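Putative peptidase (Parabacteroides merdae, PDB 4L8K) is a putative serine peptidase of family S41 that probably cleaves peptide bonds in protein or peptide substrates. Local coordinates at residues A[145-159]-A[211-225]. Sequence-based numbering, arbitrary orientation.
Sequences KECKGLIFDVRDNGG and RPVIVLTNRHSYSAT. With PO4 (phosphate ion), chain E.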
ATOM      1  N   LYS A 145       0.250  -8.256  26.723  1.00 22.50           N
ATOM      2  CA  LYS A 145      -0.643  -7.765  27.792  1.00 23.65           C
ATOM      3  C   LYS A 145       0.042  -6.729  28.713  1.00 28.23           C
ATOM      4  O   LYS A 145      -0.549  -5.698  29.011  1.00 28.87           O
ATOM      5  CB  LYS A 145      -1.210  -8.951  28.615  1.00 26.24           C
ATOM      6  CG  LYS A 145      -2.072  -8.598  29.826  1.00 36.71           C
ATOM      7  CD  LYS A 145      -3.384  -7.852  29.466  1.00 49.32           C
ATOM      8  CE  LYS A 145      -4.100  -7.245  30.665  1.00 56.07           C
ATOM      9  NZ  LYS A 145      -3.457  -5.982  31.128  1.00 54.94           N
ATOM     10  N   GLU A 146       1.287  -6.971  29.089  1.00 25.11           N
ATOM     11  CA  GLU A 146       2.054  -6.113  30.000  1.00 24.77           C
ATOM     12  C   GLU A 146       2.827  -4.983  29.294  1.00 28.94           C
ATOM     13  O   GLU A 146       3.427  -4.147  29.972  1.00 27.25           O
ATOM     14  CB  GLU A 146       3.055  -6.952  30.810  1.00 26.59           C
ATOM     15  CG  GLU A 146       2.452  -8.020  31.695  1.00 32.19           C
ATOM     16  CD  GLU A 146       1.308  -7.563  32.580  1.00 44.13           C
ATOM     17  OE1 GLU A 146       1.412  -6.502  33.240  1.00 44.28           O
ATOM     18  OE2 GLU A 146       0.274  -8.260  32.561  1.00 45.61           O
ATOM     19  N   CYS A 147       2.847  -4.985  27.949  1.00 26.27           N
ATOM     20  CA  CYS A 147       3.531  -3.981  27.138  1.00 25.27           C
ATOM     21  C   CYS A 147       2.793  -2.623  27.174  1.00 28.63           C
ATOM     22  O   CYS A 147       1.563  -2.559  27.236  1.00 28.08           O
ATOM     23  CB  CYS A 147       3.708  -4.484  25.706  1.00 24.37           C
ATOM     24  SG  CYS A 147       4.628  -6.040  25.575  1.00 27.93           S
ATOM     25  N   LYS A 148       3.583  -1.556  27.142  1.00 26.69           N
ATOM     26  CA  LYS A 148       3.227  -0.117  27.110  1.00 26.63           C
ATOM     27  C   LYS A 148       2.633   0.276  25.738  1.00 30.27           C
ATOM     28  O   LYS A 148       1.773   1.148  25.650  1.00 31.33           O
ATOM     29  CB  LYS A 148       4.542   0.681  27.316  1.00 28.10           C
ATOM     30  CG  LYS A 148       4.514   1.785  28.322  1.00 38.65           C
ATOM     31  CD  LYS A 148       5.885   2.393  28.464  1.00 40.28           C
ATOM     32  CE  LYS A 148       5.825   3.833  28.931  1.00 56.17           C
ATOM     33  NZ  LYS A 148       5.394   4.778  27.864  1.00 67.35           N
ATOM     34  N   GLY A 149       3.174  -0.310  24.678  1.00 25.46           N
ATOM     35  CA  GLY A 149       2.717  -0.009  23.328  1.00 23.88           C
ATOM     36  C   GLY A 149       3.093  -1.071  22.336  1.00 24.39           C
ATOM     37  O   GLY A 149       3.811  -2.011  22.671  1.00 21.72           O
ATOM     38  N   LEU A 150       2.615  -0.898  21.095  1.00 21.84           N
ATOM     39  CA  LEU A 150       2.790  -1.841  20.013  1.00 21.16           C
ATOM     40  C   LEU A 150       3.378  -1.198  18.783  1.00 24.78           C
ATOM     41  O   LEU A 150       2.992  -0.095  18.403  1.00 24.21           O
ATOM     42  CB  LEU A 150       1.407  -2.454  19.663  1.00 21.23           C
ATOM     43  CG  LEU A 150       1.321  -3.473  18.490  1.00 24.99           C
ATOM     44  CD1 LEU A 150       1.715  -4.856  18.963  1.00 26.87           C
ATOM     45  CD2 LEU A 150      -0.075  -3.553  17.955  1.00 21.80           C
ATOM     46  N   ILE A 151       4.265  -1.939  18.121  1.00 20.91           N
ATOM     47  CA  ILE A 151       4.814  -1.583  16.816  1.00 19.95           C
ATOM     48  C   ILE A 151       4.195  -2.587  15.831  1.00 21.38           C
ATOM     49  O   ILE A 151       4.355  -3.812  16.015  1.00 19.63           O
ATOM     50  CB  ILE A 151       6.387  -1.532  16.759  1.00 22.19           C
ATOM     51  CG1 ILE A 151       6.961  -0.450  17.709  1.00 21.92           C
ATOM     52  CG2 ILE A 151       6.906  -1.317  15.310  1.00 19.19           C
ATOM     53  CD1 ILE A 151       8.546  -0.564  17.956  1.00 16.91           C
ATOM     54  N   PHE A 152       3.433  -2.074  14.833  1.00 16.88           N
ATOM     55  CA  PHE A 152       2.826  -2.910  13.796  1.00 16.52           C
ATOM     56  C   PHE A 152       3.532  -2.567  12.470  1.00 21.61           C
ATOM     57  O   PHE A 152       3.255  -1.555  11.840  1.00 23.23           O
ATOM     58  CB  PHE A 152       1.286  -2.752  13.730  1.00 17.75           C
ATOM     59  CG  PHE A 152       0.625  -3.951  13.085  1.00 18.83           C
ATOM     60  CD1 PHE A 152       0.554  -4.067  11.695  1.00 21.23           C
ATOM     61  CD2 PHE A 152       0.131  -4.999  13.864  1.00 19.62           C
ATOM     62  CE1 PHE A 152      -0.032  -5.195  11.098  1.00 21.57           C
ATOM     63  CE2 PHE A 152      -0.457  -6.122  13.272  1.00 22.05           C
ATOM     64  CZ  PHE A 152      -0.541  -6.208  11.893  1.00 20.81           C
ATOM     65  N   ASP A 153       4.498  -3.373  12.101  1.00 19.58           N
ATOM     66  CA  ASP A 153       5.355  -3.105  10.941  1.00 19.07           C
ATOM     67  C   ASP A 153       4.814  -3.765   9.671  1.00 21.19           C
ATOM     68  O   ASP A 153       4.798  -5.002   9.556  1.00 18.63           O
ATOM     69  CB  ASP A 153       6.788  -3.603  11.270  1.00 20.28           C
ATOM     70  CG  ASP A 153       7.903  -3.240  10.306  1.00 19.77           C
ATOM     71  OD1 ASP A 153       7.615  -2.610   9.263  1.00 20.09           O
ATOM     72  OD2 ASP A 153       9.062  -3.577  10.599  1.00 23.66           O
ATOM     73  N   VAL A 154       4.401  -2.922   8.701  1.00 18.61           N
ATOM     74  CA  VAL A 154       3.885  -3.383   7.392  1.00 16.88           C
ATOM     75  C   VAL A 154       4.785  -2.858   6.238  1.00 21.05           C
ATOM     76  O   VAL A 154       4.325  -2.714   5.104  1.00 19.52           O
ATOM     77  CB  VAL A 154       2.385  -3.039   7.156  1.00 18.38           C
ATOM     78  CG1 VAL A 154       1.478  -3.843   8.088  1.00 17.05           C
ATOM     79  CG2 VAL A 154       2.118  -1.532   7.243  1.00 17.41           C
ATOM     80  N   ARG A 155       6.060  -2.576   6.532  1.00 17.15           N
ATOM     81  CA  ARG A 155       7.015  -2.181   5.503  1.00 17.11           C
ATOM     82  C   ARG A 155       7.251  -3.373   4.585  1.00 21.62           C
ATOM     83  O   ARG A 155       7.266  -4.509   5.070  1.00 22.07           O
ATOM     84  CB  ARG A 155       8.347  -1.732   6.121  1.00 17.61           C
ATOM     85  CG  ARG A 155       8.266  -0.403   6.860  1.00 20.68           C
ATOM     86  CD  ARG A 155       9.596  -0.043   7.523  1.00 14.80           C
ATOM     87  NE  ARG A 155       9.926  -0.982   8.600  1.00 13.23           N
ATOM     88  CZ  ARG A 155      11.109  -1.076   9.196  1.00 23.57           C
ATOM     89  NH1 ARG A 155      12.125  -0.314   8.800  1.00 14.98           N
ATOM     90  NH2 ARG A 155      11.294  -1.946  10.182  1.00 20.24           N
ATOM     91  N   ASP A 156       7.395  -3.134   3.273  1.00 16.88           N
ATOM     92  CA  ASP A 156       7.601  -4.174   2.268  1.00 16.88           C
ATOM     93  C   ASP A 156       6.384  -5.113   2.135  1.00 22.04           C
ATOM     94  O   ASP A 156       6.532  -6.233   1.677  1.00 21.53           O
ATOM     95  CB  ASP A 156       8.889  -4.968   2.529  1.00 18.54           C
ATOM     96  CG  ASP A 156      10.120  -4.319   1.932  1.00 27.34           C
ATOM     97  OD1 ASP A 156      10.120  -3.074   1.763  1.00 27.29           O
ATOM     98  OD2 ASP A 156      11.080  -5.047   1.636  1.00 37.50           O
ATOM     99  N   ASN A 157       5.188  -4.643   2.506  1.00 18.97           N
ATOM    100  CA  ASN A 157       3.982  -5.440   2.375  1.00 18.63           C
ATOM    101  C   ASN A 157       3.199  -4.896   1.177  1.00 23.03           C
ATOM    102  O   ASN A 157       2.570  -3.847   1.261  1.00 20.79           O
ATOM    103  CB  ASN A 157       3.166  -5.432   3.685  1.00 18.52           C
ATOM    104  CG  ASN A 157       1.931  -6.319   3.688  1.00 28.98           C
ATOM    105  OD1 ASN A 157       1.321  -6.599   2.642  1.00 14.31           O
ATOM    106  ND2 ASN A 157       1.498  -6.736   4.888  1.00 12.15           N
ATOM    107  N   GLY A 158       3.297  -5.617   0.059  1.00 20.67           N
ATOM    108  CA  GLY A 158       2.654  -5.289  -1.209  1.00 19.64           C
ATOM    109  C   GLY A 158       1.156  -5.543  -1.273  1.00 24.07           C
ATOM    110  O   GLY A 158       0.558  -5.433  -2.337  1.00 24.79           O
ATOM    111  N   GLY A 159       0.539  -5.851  -0.135  1.00 21.31           N
ATOM    112  CA  GLY A 159      -0.898  -6.084  -0.058  1.00 21.29           C
ATOM    113  C   GLY A 159      -1.282  -7.543  -0.044  1.00 23.67           C
ATOM    114  O   GLY A 159      -0.507  -8.397   0.379  1.00 21.65           O
ATOM    115  N   ARG A 211      -4.139   0.740  23.495  1.00 21.03           N
ATOM    116  CA  ARG A 211      -2.900   1.353  23.938  1.00 21.04           C
ATOM    117  C   ARG A 211      -2.157   1.949  22.730  1.00 25.81           C
ATOM    118  O   ARG A 211      -2.510   1.627  21.579  1.00 24.39           O
ATOM    119  CB  ARG A 211      -2.031   0.313  24.635  1.00 22.89           C
ATOM    120  CG  ARG A 211      -2.406   0.105  26.114  1.00 27.03           C
ATOM    121  CD  ARG A 211      -1.765  -1.179  26.595  1.00 20.73           C
ATOM    122  NE  ARG A 211      -2.613  -2.309  26.189  1.00 22.36           N
ATOM    123  CZ  ARG A 211      -2.299  -3.589  26.331  1.00 34.89           C
ATOM    124  NH1 ARG A 211      -1.115  -3.940  26.831  1.00 25.74           N
ATOM    125  NH2 ARG A 211      -3.166  -4.530  25.989  1.00 23.44           N
ATOM    126  N   PRO A 212      -1.131   2.818  22.929  1.00 20.88           N
ATOM    127  CA  PRO A 212      -0.430   3.393  21.761  1.00 18.56           C
ATOM    128  C   PRO A 212       0.083   2.346  20.754  1.00 21.72           C
ATOM    129  O   PRO A 212       0.474   1.228  21.126  1.00 20.50           O
ATOM    130  CB  PRO A 212       0.721   4.162  22.398  1.00 20.08           C
ATOM    131  CG  PRO A 212       0.212   4.539  23.767  1.00 23.76           C
ATOM    132  CD  PRO A 212      -0.572   3.339  24.201  1.00 20.99           C
ATOM    133  N   VAL A 213       0.010   2.699  19.456  1.00 16.20           N
ATOM    134  CA  VAL A 213       0.451   1.860  18.334  1.00 14.47           C
ATOM    135  C   VAL A 213       1.277   2.691  17.384  1.00 19.16           C
ATOM    136  O   VAL A 213       0.836   3.781  16.978  1.00 19.20           O
ATOM    137  CB  VAL A 213      -0.746   1.198  17.545  1.00 17.53           C
ATOM    138  CG1 VAL A 213      -0.276   0.363  16.349  1.00 16.10           C
ATOM    139  CG2 VAL A 213      -1.622   0.356  18.443  1.00 17.25           C
ATOM    140  N   ILE A 214       2.424   2.146  16.948  1.00 16.77           N
ATOM    141  CA  ILE A 214       3.201   2.758  15.879  1.00 17.82           C
ATOM    142  C   ILE A 214       3.098   1.838  14.666  1.00 21.40           C
ATOM    143  O   ILE A 214       3.509   0.690  14.750  1.00 20.21           O
ATOM    144  CB  ILE A 214       4.683   3.126  16.195  1.00 21.04           C
ATOM    145  CG1 ILE A 214       4.868   3.808  17.602  1.00 22.65           C
ATOM    146  CG2 ILE A 214       5.283   3.947  15.049  1.00 16.95           C
ATOM    147  CD1 ILE A 214       4.187   5.148  17.829  1.00 24.78           C
ATOM    148  N   VAL A 215       2.527   2.327  13.562  1.00 18.12           N
ATOM    149  CA  VAL A 215       2.426   1.582  12.299  1.00 16.99           C
ATOM    150  C   VAL A 215       3.632   2.008  11.449  1.00 19.40           C
ATOM    151  O   VAL A 215       3.851   3.203  11.255  1.00 19.01           O
ATOM    152  CB  VAL A 215       1.055   1.750  11.561  1.00 19.85           C
ATOM    153  CG1 VAL A 215       1.074   1.095  10.167  1.00 19.28           C
ATOM    154  CG2 VAL A 215      -0.098   1.186  12.395  1.00 18.85           C
ATOM    155  N   LEU A 216       4.452   1.041  11.013  1.00 14.92           N
ATOM    156  CA  LEU A 216       5.643   1.345  10.214  1.00 14.11           C
ATOM    157  C   LEU A 216       5.359   1.136   8.746  1.00 19.75           C
ATOM    158  O   LEU A 216       4.834   0.091   8.363  1.00 19.03           O
ATOM    159  CB  LEU A 216       6.871   0.501  10.641  1.00 12.99           C
ATOM    160  CG  LEU A 216       7.287   0.483  12.128  1.00 15.62           C
ATOM    161  CD1 LEU A 216       8.669  -0.138  12.273  1.00 15.13           C
ATOM    162  CD2 LEU A 216       7.322   1.906  12.757  1.00 17.61           C
ATOM    163  N   THR A 217       5.652   2.152   7.918  1.00 18.11           N
ATOM    164  CA  THR A 217       5.395   2.097   6.481  1.00 17.19           C
ATOM    165  C   THR A 217       6.622   2.512   5.654  1.00 20.38           C
ATOM    166  O   THR A 217       7.500   3.229   6.139  1.00 21.69           O
ATOM    167  CB  THR A 217       4.185   3.009   6.090  1.00 26.02           C
ATOM    168  OG1 THR A 217       4.487   4.366   6.367  1.00 26.74           O
ATOM    169  CG2 THR A 217       2.902   2.635   6.791  1.00 20.11           C
ATOM    170  N   ASN A 218       6.661   2.066   4.402  1.00 16.25           N
ATOM    171  CA  ASN A 218       7.667   2.465   3.429  1.00 17.53           C
ATOM    172  C   ASN A 218       7.005   2.466   2.051  1.00 21.08           C
ATOM    173  O   ASN A 218       5.835   2.119   1.957  1.00 20.46           O
ATOM    174  CB  ASN A 218       8.964   1.613   3.488  1.00 15.97           C
ATOM    175  CG  ASN A 218       8.849   0.170   3.090  1.00 26.75           C
ATOM    176  OD1 ASN A 218       7.776  -0.339   2.762  1.00 18.74           O
ATOM    177  ND2 ASN A 218       9.965  -0.525   3.137  1.00 21.30           N
ATOM    178  N   ARG A 219       7.712   2.905   1.004  1.00 18.06           N
ATOM    179  CA  ARG A 219       7.192   2.948  -0.359  1.00 17.94           C
ATOM    180  C   ARG A 219       6.744   1.563  -0.841  1.00 23.07           C
ATOM    181  O   ARG A 219       5.899   1.456  -1.729  1.00 24.97           O
ATOM    182  CB  ARG A 219       8.251   3.538  -1.328  1.00 17.56           C
ATOM    183  CG  ARG A 219       7.677   4.031  -2.654  1.00 12.57           C
ATOM    184  CD  ARG A 219       6.584   5.077  -2.501  1.00 16.71           C
ATOM    185  NE  ARG A 219       6.241   5.525  -3.835  1.00 20.22           N
ATOM    186  CZ  ARG A 219       5.287   6.387  -4.154  1.00 23.89           C
ATOM    187  NH1 ARG A 219       4.420   6.801  -3.237  1.00 12.95           N
ATOM    188  NH2 ARG A 219       5.142   6.780  -5.408  1.00  9.16           N
ATOM    189  N   HIS A 220       7.283   0.511  -0.239  1.00 19.33           N
ATOM    190  CA  HIS A 220       6.907  -0.832  -0.603  1.00 18.46           C
ATOM    191  C   HIS A 220       5.708  -1.338   0.219  1.00 19.34           C
ATOM    192  O   HIS A 220       5.397  -2.518   0.127  1.00 20.59           O
ATOM    193  CB  HIS A 220       8.107  -1.757  -0.551  1.00 20.42           C
ATOM    194  CG  HIS A 220       9.002  -1.553  -1.727  1.00 26.04           C
ATOM    195  ND1 HIS A 220      10.172  -0.841  -1.623  1.00 30.35           N
ATOM    196  CD2 HIS A 220       8.853  -1.941  -3.016  1.00 29.63           C
ATOM    197  CE1 HIS A 220      10.721  -0.843  -2.834  1.00 29.58           C
ATOM    198  NE2 HIS A 220       9.949  -1.463  -3.711  1.00 29.59           N
ATOM    199  N   SER A 221       4.976  -0.429   0.936  1.00 13.03           N
ATOM    200  CA  SER A 221       3.694  -0.676   1.606  1.00 11.64           C
ATOM    201  C   SER A 221       2.627  -0.169   0.629  1.00 16.73           C
ATOM    202  O   SER A 221       2.550   1.036   0.393  1.00 18.59           O
ATOM    203  CB  SER A 221       3.597   0.046   2.959  1.00 13.43           C
ATOM    204  OG  SER A 221       4.601  -0.335   3.884  1.00 21.96           O
ATOM    205  N   TYR A 222       1.891  -1.055  -0.035  1.00 13.69           N
ATOM    206  CA  TYR A 222       0.938  -0.581  -1.031  1.00 13.95           C
ATOM    207  C   TYR A 222      -0.218  -1.546  -1.227  1.00 16.65           C
ATOM    208  O   TYR A 222      -0.225  -2.626  -0.636  1.00 16.58           O
ATOM    209  CB  TYR A 222       1.640  -0.291  -2.388  1.00 16.36           C
ATOM    210  CG  TYR A 222       2.429  -1.450  -2.943  1.00 18.25           C
ATOM    211  CD1 TYR A 222       1.809  -2.446  -3.698  1.00 20.44           C
ATOM    212  CD2 TYR A 222       3.800  -1.557  -2.719  1.00 18.72           C
ATOM    213  CE1 TYR A 222       2.536  -3.506  -4.234  1.00 21.15           C
ATOM    214  CE2 TYR A 222       4.540  -2.612  -3.262  1.00 18.42           C
ATOM    215  CZ  TYR A 222       3.904  -3.571  -4.039  1.00 24.56           C
ATOM    216  OH  TYR A 222       4.584  -4.637  -4.572  1.00 25.07           O
ATOM    217  N   SER A 223      -1.198  -1.129  -2.079  1.00 13.74           N
ATOM    218  CA  SER A 223      -2.427  -1.827  -2.430  1.00 15.32           C
ATOM    219  C   SER A 223      -3.273  -2.055  -1.160  1.00 22.97           C
ATOM    220  O   SER A 223      -3.575  -1.047  -0.528  1.00 26.31           O
ATOM    221  CB  SER A 223      -2.138  -3.097  -3.213  1.00 19.26           C
ATOM    222  OG  SER A 223      -1.539  -2.703  -4.441  1.00 25.73           O
ATOM    223  N   ALA A 224      -3.639  -3.300  -0.761  1.00 20.05           N
ATOM    224  CA  ALA A 224      -4.463  -3.510   0.459  1.00 19.97           C
ATOM    225  C   ALA A 224      -3.776  -2.891   1.717  1.00 23.73           C
ATOM    226  O   ALA A 224      -4.462  -2.424   2.616  1.00 23.81           O
ATOM    227  CB  ALA A 224      -4.747  -4.995   0.681  1.00 20.23           C
ATOM    228  N   THR A 225      -2.432  -2.851   1.742  1.00 19.74           N
ATOM    229  CA  THR A 225      -1.657  -2.265   2.838  1.00 18.85           C
ATOM    230  C   THR A 225      -1.908  -0.760   2.908  1.00 22.42           C
ATOM    231  O   THR A 225      -1.954  -0.208   4.010  1.00 23.16           O
ATOM    232  CB  THR A 225      -0.183  -2.580   2.665  1.00 20.50           C
ATOM    233  OG1 THR A 225      -0.075  -3.975   2.408  1.00 21.12           O
ATOM    234  CG2 THR A 225       0.662  -2.196   3.887  1.00 14.42           C
TER
HETATM  235  P   PO4 E 401      -3.832  -1.810  -7.234  1.00 44.00           P
HETATM  236  O1  PO4 E 401      -4.986  -1.048  -7.860  1.00 49.01           O
HETATM  237  O2  PO4 E 401      -3.569  -1.241  -5.804  1.00 44.14           O
HETATM  238  O3  PO4 E 401      -4.202  -3.315  -7.159  1.00 46.64           O
HETATM  239  O4  PO4 E 401      -2.564  -1.601  -8.094  1.00 44.92           O
HETATM  240  O   HOH W   1       6.515  -5.151  -1.208  1.00 34.08           O
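Leu216 packs its side chain against Ile151, Asp153 and Arg155. With CG anti to its own carbonyl carbon (chi1 -52°), Leu216 sets CG 3.7 Å from Ile151 CG2. Leu216 CD1 lies over one face of the Arg155 guanidinium, 3.8 Å from Arg155 NH2. Arg155 grips Asp153 side-on, Arg155 NE reaching Asp153 OD1 at 2.9 Å and Arg155 NH2 reaching Asp153 OD2. The backbone N of Arg155 also donates to Asp153 OD1, from the other face of the carboxylate, closing an Asx turn. Tyr122 OH is hydrogen-bonded to Asp153 OD2, and Asp300 is a second salt-bridge partner of Arg155. Replacing Asp153 by alanine would probably leave Arg155 NE and the backbone N of Arg155 without their acceptor and hold the guanidinium less firmly against Leu216, though Asp300 would remain.

At the far end, Arg211 NH1 donates to Cys147 O at 3.0 Å. Between these ends, strands 149-153 and 213-217 pair in parallel through five backbone hydrogen bonds, the first from Leu150 N to Pro212 O.

Beyond the strands, Asn218 OD1 accepts a hydrogen bond from the backbone N of Asp156, while Asn218 ND2 donates to Asp156 OD1. Ser221 OG donates to Val154 O at 2.7 Å. Thr225 OG1 and Tyr222 N both donate to Asn157 O, from opposite faces of the carbonyl plane. Ser223 OG donates to a phosphate ion, probably from the crystallisation liquor, which His68, Ser249, Gly250, Arg264 and Ser266 also hold. The neighbouring central strands are consistent with the ClpP/crotonase-type fold, and Ser223, at the N-cap of helix 224-232, resembles in placement the nucleophilic serine of S41 peptidases.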